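Local atomic coordinates of VgrG protein (Vibrio cholerae, PDB entry 4DTH), a protein that binds ATP and magnesium through its actin cross-linking domain, which probably joins G-actin monomers covalently to one another. Residues S211-E216 with M299-P304; I247-W252 with N264-P269; D253-S256 with T260-A263. All coordinates share one frame; numbering follows the deposited sequence.

Contact 1 (S211-E216 with M299-P304); sequences SLTSAE and MKHIKP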
loop_
_atom_site.group_PDB
_atom_site.type_symbol
_atom_site.label_atom_id
_atom_site.label_comp_id
_atom_site.label_asym_id
_atom_site.label_seq_id
_atom_site.Cartn_x
_atom_site.Cartn_y
_atom_site.Cartn_z
ATOM N N SER A 211 8.300 -22.106 24.507
ATOM C CA SER A 211 8.794 -22.246 25.886
ATOM C C SER A 211 7.748 -21.865 26.930
ATOM O O SER A 211 7.687 -22.505 27.976
ATOM C CB SER A 211 10.034 -21.384 26.103
ATOM O OG SER A 211 11.106 -21.780 25.267
ATOM N N LEU A 212 6.945 -20.812 26.655
ATOM C CA LEU A 212 5.915 -20.298 27.562
ATOM C C LEU A 212 4.686 -21.190 27.655
ATOM O O LEU A 212 3.917 -21.060 28.611
ATOM C CB LEU A 212 5.437 -18.888 27.089
ATOM C CG LEU A 212 6.483 -17.804 26.809
ATOM C CD1 LEU A 212 5.846 -16.579 26.227
ATOM C CD2 LEU A 212 7.218 -17.402 28.063
ATOM N N THR A 213 4.435 -22.014 26.610
ATOM C CA THR A 213 3.191 -22.784 26.497
ATOM C C THR A 213 3.346 -24.315 26.470
ATOM O O THR A 213 2.523 -24.989 25.849
ATOM C CB THR A 213 2.380 -22.261 25.284
ATOM O OG1 THR A 213 3.189 -22.382 24.107
ATOM C CG2 THR A 213 1.921 -20.816 25.458
ATOM N N SER A 214 4.366 -24.860 27.169
ATOM C CA SER A 214 4.654 -26.313 27.239
ATOM C C SER A 214 3.547 -27.135 27.909
ATOM O O SER A 214 3.258 -28.241 27.451
ATOM C CB SER A 214 5.967 -26.563 27.972
ATOM O OG SER A 214 7.083 -26.139 27.209
ATOM N N ALA A 215 2.957 -26.616 29.004
ATOM C CA ALA A 215 1.885 -27.295 29.754
ATOM C C ALA A 215 0.552 -27.158 29.038
ATOM O O ALA A 215 -0.456 -27.741 29.453
ATOM C CB ALA A 215 1.769 -26.704 31.151
ATOM N N GLU A 216 0.550 -26.354 27.975
ATOM C CA GLU A 216 -0.641 -26.088 27.202
ATOM C C GLU A 216 -0.802 -27.033 26.058
ATOM O O GLU A 216 0.156 -27.361 25.358
ATOM C CB GLU A 216 -0.671 -24.642 26.742
ATOM C CG GLU A 216 -0.835 -23.692 27.910
ATOM C CD GLU A 216 -1.047 -22.256 27.503
ATOM O OE1 GLU A 216 -1.972 -22.001 26.701
ATOM O OE2 GLU A 216 -0.311 -21.374 28.003
ATOM N N MET A 299 -3.017 -14.192 22.476
ATOM C CA MET A 299 -3.335 -12.845 22.953
ATOM C C MET A 299 -2.934 -12.600 24.397
ATOM O O MET A 299 -2.351 -11.552 24.694
ATOM C CB MET A 299 -4.810 -12.482 22.699
ATOM C CG MET A 299 -5.196 -12.487 21.215
ATOM S SD MET A 299 -4.014 -11.682 20.094
ATOM C CE MET A 299 -4.054 -10.086 20.693
ATOM N N LYS A 300 -3.212 -13.574 25.278
ATOM C CA LYS A 300 -2.872 -13.501 26.700
ATOM C C LYS A 300 -1.360 -13.334 26.905
ATOM O O LYS A 300 -0.956 -12.582 27.791
ATOM C CB LYS A 300 -3.402 -14.744 27.453
ATOM C CG LYS A 300 -4.559 -14.446 28.413
ATOM C CD LYS A 300 -5.823 -15.233 28.067
ATOM C CE LYS A 300 -7.013 -14.894 28.934
ATOM N NZ LYS A 300 -7.709 -16.129 29.389
ATOM N N HIS A 301 -0.532 -13.969 26.051
ATOM C CA HIS A 301 0.931 -13.904 26.141
ATOM C C HIS A 301 1.590 -12.649 25.563
ATOM O O HIS A 301 2.763 -12.393 25.852
ATOM C CB HIS A 301 1.571 -15.181 25.587
ATOM C CG HIS A 301 1.424 -16.347 26.508
ATOM N ND1 HIS A 301 0.341 -17.203 26.421
ATOM C CD2 HIS A 301 2.221 -16.755 27.523
ATOM C CE1 HIS A 301 0.518 -18.106 27.376
ATOM N NE2 HIS A 301 1.644 -17.885 28.053
ATOM N N ILE A 302 0.853 -11.850 24.777
ATOM C CA ILE A 302 1.417 -10.623 24.197
ATOM C C ILE A 302 1.624 -9.520 25.245
ATOM O O ILE A 302 2.664 -8.869 25.214
ATOM C CB ILE A 302 0.621 -10.120 22.965
ATOM C CG1 ILE A 302 0.581 -11.198 21.860
ATOM C CG2 ILE A 302 1.227 -8.801 22.417
ATOM C CD1 ILE A 302 -0.316 -10.861 20.642
ATOM N N LYS A 303 0.623 -9.283 26.121
ATOM C CA LYS A 303 0.641 -8.236 27.168
ATOM C C LYS A 303 2.000 -8.163 27.927
ATOM O O LYS A 303 2.591 -7.078 27.949
ATOM C CB LYS A 303 -0.537 -8.395 28.171
ATOM C CG LYS A 303 -1.950 -8.274 27.578
ATOM C CD LYS A 303 -3.043 -8.407 28.670
ATOM C CE LYS A 303 -4.441 -8.373 28.088
ATOM N NZ LYS A 303 -5.482 -7.982 29.076
ATOM N N PRO A 304 2.558 -9.276 28.480
ATOM C CA PRO A 304 3.846 -9.156 29.193
ATOM C C PRO A 304 5.033 -8.798 28.313
ATOM O O PRO A 304 5.986 -8.220 28.824
ATOM C CB PRO A 304 4.045 -10.526 29.865
ATOM C CG PRO A 304 2.809 -11.290 29.635
ATOM C CD PRO A 304 2.015 -10.650 28.565
HETATM O O HOH W 1 2.015 -19.770 29.929
#

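Contact 2 (I247-W252 with N264-P269); sequences IYINEW and NGLTDP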
loop_
_atom_site.group_PDB
_atom_site.type_symbol
_atom_site.label_atom_id
_atom_site.label_comp_id
_atom_site.label_asym_id
_atom_site.label_seq_id
_atom_site.Cartn_x
_atom_site.Cartn_y
_atom_site.Cartn_z
ATOM N N ILE A 247 3.669 9.696 19.171
ATOM C CA ILE A 247 2.366 9.485 18.532
ATOM C C ILE A 247 1.285 9.255 19.579
ATOM O O ILE A 247 1.463 8.413 20.454
ATOM C CB ILE A 247 2.439 8.296 17.530
ATOM C CG1 ILE A 247 3.546 8.525 16.462
ATOM C CG2 ILE A 247 1.072 8.048 16.852
ATOM C CD1 ILE A 247 3.882 7.282 15.617
ATOM N N TYR A 248 0.127 9.929 19.422
ATOM C CA TYR A 248 -1.014 9.693 20.314
ATOM C C TYR A 248 -1.704 8.412 19.825
ATOM O O TYR A 248 -2.273 8.410 18.730
ATOM C CB TYR A 248 -1.991 10.879 20.255
ATOM C CG TYR A 248 -1.507 12.063 21.059
ATOM C CD1 TYR A 248 -0.574 12.955 20.534
ATOM C CD2 TYR A 248 -1.974 12.289 22.350
ATOM C CE1 TYR A 248 -0.093 14.026 21.286
ATOM C CE2 TYR A 248 -1.518 13.369 23.103
ATOM C CZ TYR A 248 -0.573 14.231 22.569
ATOM O OH TYR A 248 -0.128 15.299 23.307
ATOM N N ILE A 249 -1.597 7.321 20.626
ATOM C CA ILE A 249 -2.192 5.990 20.374
ATOM C C ILE A 249 -3.286 5.778 21.390
ATOM O O ILE A 249 -2.984 5.695 22.581
ATOM C CB ILE A 249 -1.164 4.809 20.506
ATOM C CG1 ILE A 249 0.133 5.028 19.703
ATOM C CG2 ILE A 249 -1.825 3.429 20.230
ATOM C CD1 ILE A 249 0.035 4.907 18.218
ATOM N N ASN A 250 -4.549 5.625 20.933
ATOM C CA ASN A 250 -5.688 5.389 21.836
ATOM C C ASN A 250 -5.722 6.512 22.878
ATOM O O ASN A 250 -5.754 7.680 22.490
ATOM C CB ASN A 250 -5.609 3.986 22.496
ATOM C CG ASN A 250 -6.691 3.051 22.103
ATOM O OD1 ASN A 250 -7.350 3.214 21.068
ATOM N ND2 ASN A 250 -6.829 2.007 22.898
ATOM N N GLU A 251 -5.543 6.166 24.168
ATOM C CA GLU A 251 -5.525 7.134 25.261
ATOM C C GLU A 251 -4.104 7.471 25.751
ATOM O O GLU A 251 -3.964 8.265 26.674
ATOM C CB GLU A 251 -6.432 6.678 26.418
ATOM C CG GLU A 251 -7.917 6.781 26.099
ATOM C CD GLU A 251 -8.839 6.200 27.154
ATOM O OE1 GLU A 251 -8.829 6.701 28.302
ATOM O OE2 GLU A 251 -9.593 5.258 26.823
ATOM N N TRP A 252 -3.049 6.899 25.114
ATOM C CA TRP A 252 -1.668 7.187 25.523
ATOM C C TRP A 252 -1.236 8.544 25.024
ATOM O O TRP A 252 -1.365 8.846 23.831
ATOM C CB TRP A 252 -0.679 6.125 25.022
ATOM C CG TRP A 252 0.717 6.346 25.523
ATOM C CD1 TRP A 252 1.184 6.102 26.784
ATOM C CD2 TRP A 252 1.842 6.821 24.764
ATOM N NE1 TRP A 252 2.522 6.413 26.861
ATOM C CE2 TRP A 252 2.962 6.816 25.627
ATOM C CE3 TRP A 252 2.025 7.208 23.423
ATOM C CZ2 TRP A 252 4.239 7.199 25.202
ATOM C CZ3 TRP A 252 3.291 7.595 23.004
ATOM C CH2 TRP A 252 4.386 7.576 23.884
ATOM N N ASN A 264 2.747 13.371 12.693
ATOM C CA ASN A 264 1.323 13.658 12.814
ATOM C C ASN A 264 0.450 12.439 13.167
ATOM O O ASN A 264 -0.751 12.580 13.402
ATOM C CB ASN A 264 0.810 14.447 11.608
ATOM C CG ASN A 264 1.527 15.777 11.397
ATOM O OD1 ASN A 264 1.730 16.221 10.264
ATOM N ND2 ASN A 264 1.949 16.441 12.471
ATOM N N GLY A 265 1.072 11.273 13.254
ATOM C CA GLY A 265 0.373 10.045 13.600
ATOM C C GLY A 265 0.988 8.837 12.947
ATOM O O GLY A 265 2.055 8.938 12.337
ATOM N N LEU A 266 0.302 7.688 13.069
ATOM C CA LEU A 266 0.746 6.414 12.477
ATOM C C LEU A 266 0.841 6.476 10.942
ATOM O O LEU A 266 1.670 5.766 10.362
ATOM C CB LEU A 266 -0.174 5.250 12.891
ATOM C CG LEU A 266 -0.154 4.833 14.373
ATOM C CD1 LEU A 266 -1.299 3.858 14.679
ATOM C CD2 LEU A 266 1.195 4.228 14.760
ATOM N N THR A 267 0.022 7.340 10.295
ATOM C CA THR A 267 -0.002 7.476 8.827
ATOM C C THR A 267 1.004 8.487 8.284
ATOM O O THR A 267 1.105 8.655 7.065
ATOM C CB THR A 267 -1.418 7.788 8.328
ATOM O OG1 THR A 267 -1.812 9.054 8.852
ATOM C CG2 THR A 267 -2.421 6.726 8.721
ATOM N N ASP A 268 1.741 9.164 9.165
ATOM C CA ASP A 268 2.732 10.138 8.733
ATOM C C ASP A 268 3.758 9.432 7.828
ATOM O O ASP A 268 4.241 8.363 8.218
ATOM C CB ASP A 268 3.421 10.764 9.962
ATOM C CG ASP A 268 4.303 11.951 9.642
ATOM O OD1 ASP A 268 5.203 11.809 8.788
ATOM O OD2 ASP A 268 4.167 12.988 10.319
ATOM N N PRO A 269 4.067 9.967 6.612
ATOM C CA PRO A 269 5.035 9.285 5.727
ATOM C C PRO A 269 6.343 8.868 6.392
ATOM O O PRO A 269 6.854 7.803 6.057
ATOM C CB PRO A 269 5.285 10.302 4.608
ATOM C CG PRO A 269 4.082 11.159 4.593
ATOM C CD PRO A 269 3.534 11.198 5.982
#

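Contact 3 (D253-S256 with T260-A263); sequences DPMS and TPNA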
loop_
_atom_site.group_PDB
_atom_site.type_symbol
_atom_site.label_atom_id
_atom_site.label_comp_id
_atom_site.label_asym_id
_atom_site.label_seq_id
_atom_site.Cartn_x
_atom_site.Cartn_y
_atom_site.Cartn_z
ATOM N N ASP A 253 -0.723 9.354 25.956
ATOM C CA ASP A 253 -0.259 10.706 25.683
ATOM C C ASP A 253 1.271 10.737 25.751
ATOM O O ASP A 253 1.837 10.591 26.837
ATOM C CB ASP A 253 -0.899 11.691 26.686
ATOM C CG ASP A 253 -0.455 13.139 26.556
ATOM O OD1 ASP A 253 0.378 13.436 25.666
ATOM O OD2 ASP A 253 -0.905 13.965 27.363
ATOM N N PRO A 254 1.967 10.918 24.602
ATOM C CA PRO A 254 3.446 10.968 24.632
ATOM C C PRO A 254 4.030 12.034 25.555
ATOM O O PRO A 254 5.083 11.812 26.157
ATOM C CB PRO A 254 3.822 11.241 23.173
ATOM C CG PRO A 254 2.580 11.838 22.560
ATOM C CD PRO A 254 1.455 11.108 23.232
ATOM N N MET A 255 3.324 13.163 25.712
ATOM C CA MET A 255 3.744 14.256 26.593
ATOM C C MET A 255 3.764 13.835 28.076
ATOM O O MET A 255 4.561 14.380 28.843
ATOM C CB MET A 255 2.905 15.528 26.352
ATOM C CG MET A 255 3.178 16.199 25.001
ATOM S SD MET A 255 4.820 16.975 24.884
ATOM C CE MET A 255 4.545 18.468 25.918
ATOM N N SER A 256 2.972 12.799 28.460
ATOM C CA SER A 256 2.957 12.263 29.829
ATOM C C SER A 256 4.275 11.537 30.156
ATOM O O SER A 256 4.606 11.347 31.323
ATOM C CB SER A 256 1.759 11.340 30.039
ATOM O OG SER A 256 1.970 10.060 29.466
ATOM N N THR A 260 8.151 14.829 23.049
ATOM C CA THR A 260 7.585 15.844 22.175
ATOM C C THR A 260 7.201 15.203 20.831
ATOM O O THR A 260 8.072 14.682 20.119
ATOM C CB THR A 260 8.566 17.013 21.960
ATOM O OG1 THR A 260 8.884 17.613 23.216
ATOM C CG2 THR A 260 8.013 18.078 21.004
ATOM N N PRO A 261 5.920 15.334 20.431
ATOM C CA PRO A 261 5.504 14.829 19.108
ATOM C C PRO A 261 6.364 15.353 17.950
ATOM O O PRO A 261 6.728 16.543 17.908
ATOM C CB PRO A 261 4.060 15.318 18.994
ATOM C CG PRO A 261 3.594 15.417 20.397
ATOM C CD PRO A 261 4.776 15.939 21.153
ATOM N N ASN A 262 6.770 14.439 17.061
ATOM C CA ASN A 262 7.535 14.803 15.881
ATOM C C ASN A 262 7.028 14.081 14.645
ATOM O O ASN A 262 7.770 13.891 13.693
ATOM C CB ASN A 262 9.050 14.710 16.093
ATOM C CG ASN A 262 9.557 13.346 16.478
ATOM O OD1 ASN A 262 10.097 12.607 15.650
ATOM N ND2 ASN A 262 9.458 13.017 17.763
ATOM N N ALA A 263 5.732 13.696 14.669
ATOM C CA ALA A 263 5.006 13.082 13.559
ATOM C C ALA A 263 3.533 13.364 13.777
ATOM O O ALA A 263 3.106 13.569 14.921
ATOM C CB ALA A 263 5.256 11.577 13.490
#

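Contact 1 (S211-E216 with M299-P304)
His301 reaches from its helix across to Leu212, Thr213 and Glu216, and its imidazole accounts for all the side-chain touching between the two segments. Its CB already points at the 211-216 segment, and CG, set beside the backbone N and anti to the carbonyl carbon (chi1 -74°), carries the ring on in that direction. Beyond CG the ring divides its neighbours by position. CD2 meets Leu212, whose CD1 lies 3.9 Å from it, approaching obliquely as the two side chains run past each other in opposite senses. ND1 turns back to its own helix and hydrogen bonds to Ala297 O, one turn earlier, which helps fix the rotation of the ring.

The ring is received by the last turn of helix 204-212 and the turn that follows it: Thr213 is the first residue to leave helical angles, and the chain then bends so that Glu216 N bonds back to Thr213 O. Here Thr213 sends OG1 to Phe209 O, leaving CG2 to lie over one face of the imidazole, 4.0 Å from the ring centroid and 29° off the normal, a CH-pi contact. The same methyl comes within 3.6 Å of His301 CE1.

At the ring edge, Glu216 OE2 lies near the plane, 3.4 Å from His301 CE1, with its carboxylate turned 28° from the ring; this side chain is poorly ordered. Phe228 of helix 221-245 also packs on His301, so the histidine joins three helical elements. At the tip, His301 NE2 makes a 2.7 Å hydrogen bond to a water lying in the ring plane; the same water is bonded weakly to Glu216 OE2 and, at 2.6 Å, to Leu212 O.

Contact 2 (I247-W252 with N264-P269)
Ile247 packs against Gly265 and Leu266 where the long irregular connection from helix 221-245 to helix 269-275 folds back on itself. Both segments contain beta turns: a type II' turn runs from Ile249 to Trp252, and a type I turn from Gly265 to Asp268 leads directly into helix 269-275, with Asp268 as its N-cap.

The closest backbone approach is between Ile247 CA and Gly265 CA, at 5.3 Å. Ile247 points toward the other segment and uses both branches. With CG1 beside the backbone N (chi1 -57°), CG2 lies anti to that nitrogen and rests on the main chain, 3.9 Å from Gly265 CA and equally close to Leu266 N. CD1 continues farther and meets Leu266 CD2 at 4.2 Å, the two side chains crossing at about a right angle. Gly265 offers only backbone here, and its backbone angles, a phi of 149° with an extended psi, would jam a CB against the preceding carbonyl oxygen.

Leu266 starts off alongside the contact, but its branched end swings in to the isoleucines. Ile249 CD1 sits 3.7 Å from Leu266 CD2 in the conformer given, one of two deposited, so this part of the packing is less certain. Tyr321 of helix 312-323 touches Leu266 as well, while Ala242 of helix 221-245 lies against Ile249, so this small apolar patch ties the connection to the helices. The Leu266 side chain is about 11 Å from the bound ATP.

Polar atoms hold the turn itself. Asp268 OD1 caps Lys270 N, and, in the conformer given for Asn264, Asp268 OD2 accepts from Asn264 N at 2.8 Å through its anti lone pair, with an N-H...O angle of 168°.

Contact 3 (D253-S256 with T260-A263)
Met255 touches Pro261 across this contact, flanked by two flat groups, the Asp253 carboxylate and the Asn262 amide, each of which shapes its own segment. The carboxylate is approached from above: Met255 N donates to Asp253 OD1 at 3.0 Å from 51° out of the plane. The amide works in its own plane, with Asn262 ND2 donating to Thr260 O, only 2° out of plane and 3.2 Å away; ND2 also reaches Lys244 O at the end of helix 221-245.

Across the segments the contact is apolar. In Met255 a chi2 of -70° brings SD round to Pro261 and Thr260. SD lies 3.9 Å from Pro261 CD and 4.0 Å from Thr260 CA, the Met255 and Pro261 side chains crossing at about a right angle. The two proline rings also meet, more loosely, Pro254 CG to Pro261 CG being 4.3 Å. Tyr248 packs on Pro254 and Met255.

Asp253 O takes two donors from one residue, Ser256 N and Ser256 OG, the hydroxyl at 2.7 Å in the carbonyl plane. The bond from Ser256 N is the first backbone bond of the short 3-10 segment that begins at Pro254, and the one that Met255 N donates to Asp253 OD1 makes the Asx turn that opens it.

Overall arrangement
Contacts 2 and 3 belong to the same connection between helices 221-245 and 269-275, one nested in the other with centres about 9 Å apart, and they meet through Tyr248 and Asp268. Contact 2 is the more buried, an aliphatic patch backed by helices 221-245 and 312-323; contact 3 lies farther out, with prolines and a thioether at a more exposed surface. Contact 1, only partly buried, joins the end of helix 204-212 to helix 292-307, and its centre is the farthest from that of the chain, about 32 Å against 18 and 26 Å. A ring, a CH-pi contact and a bridging water span contact 1, whereas apolar packing alone crosses contacts 2 and 3.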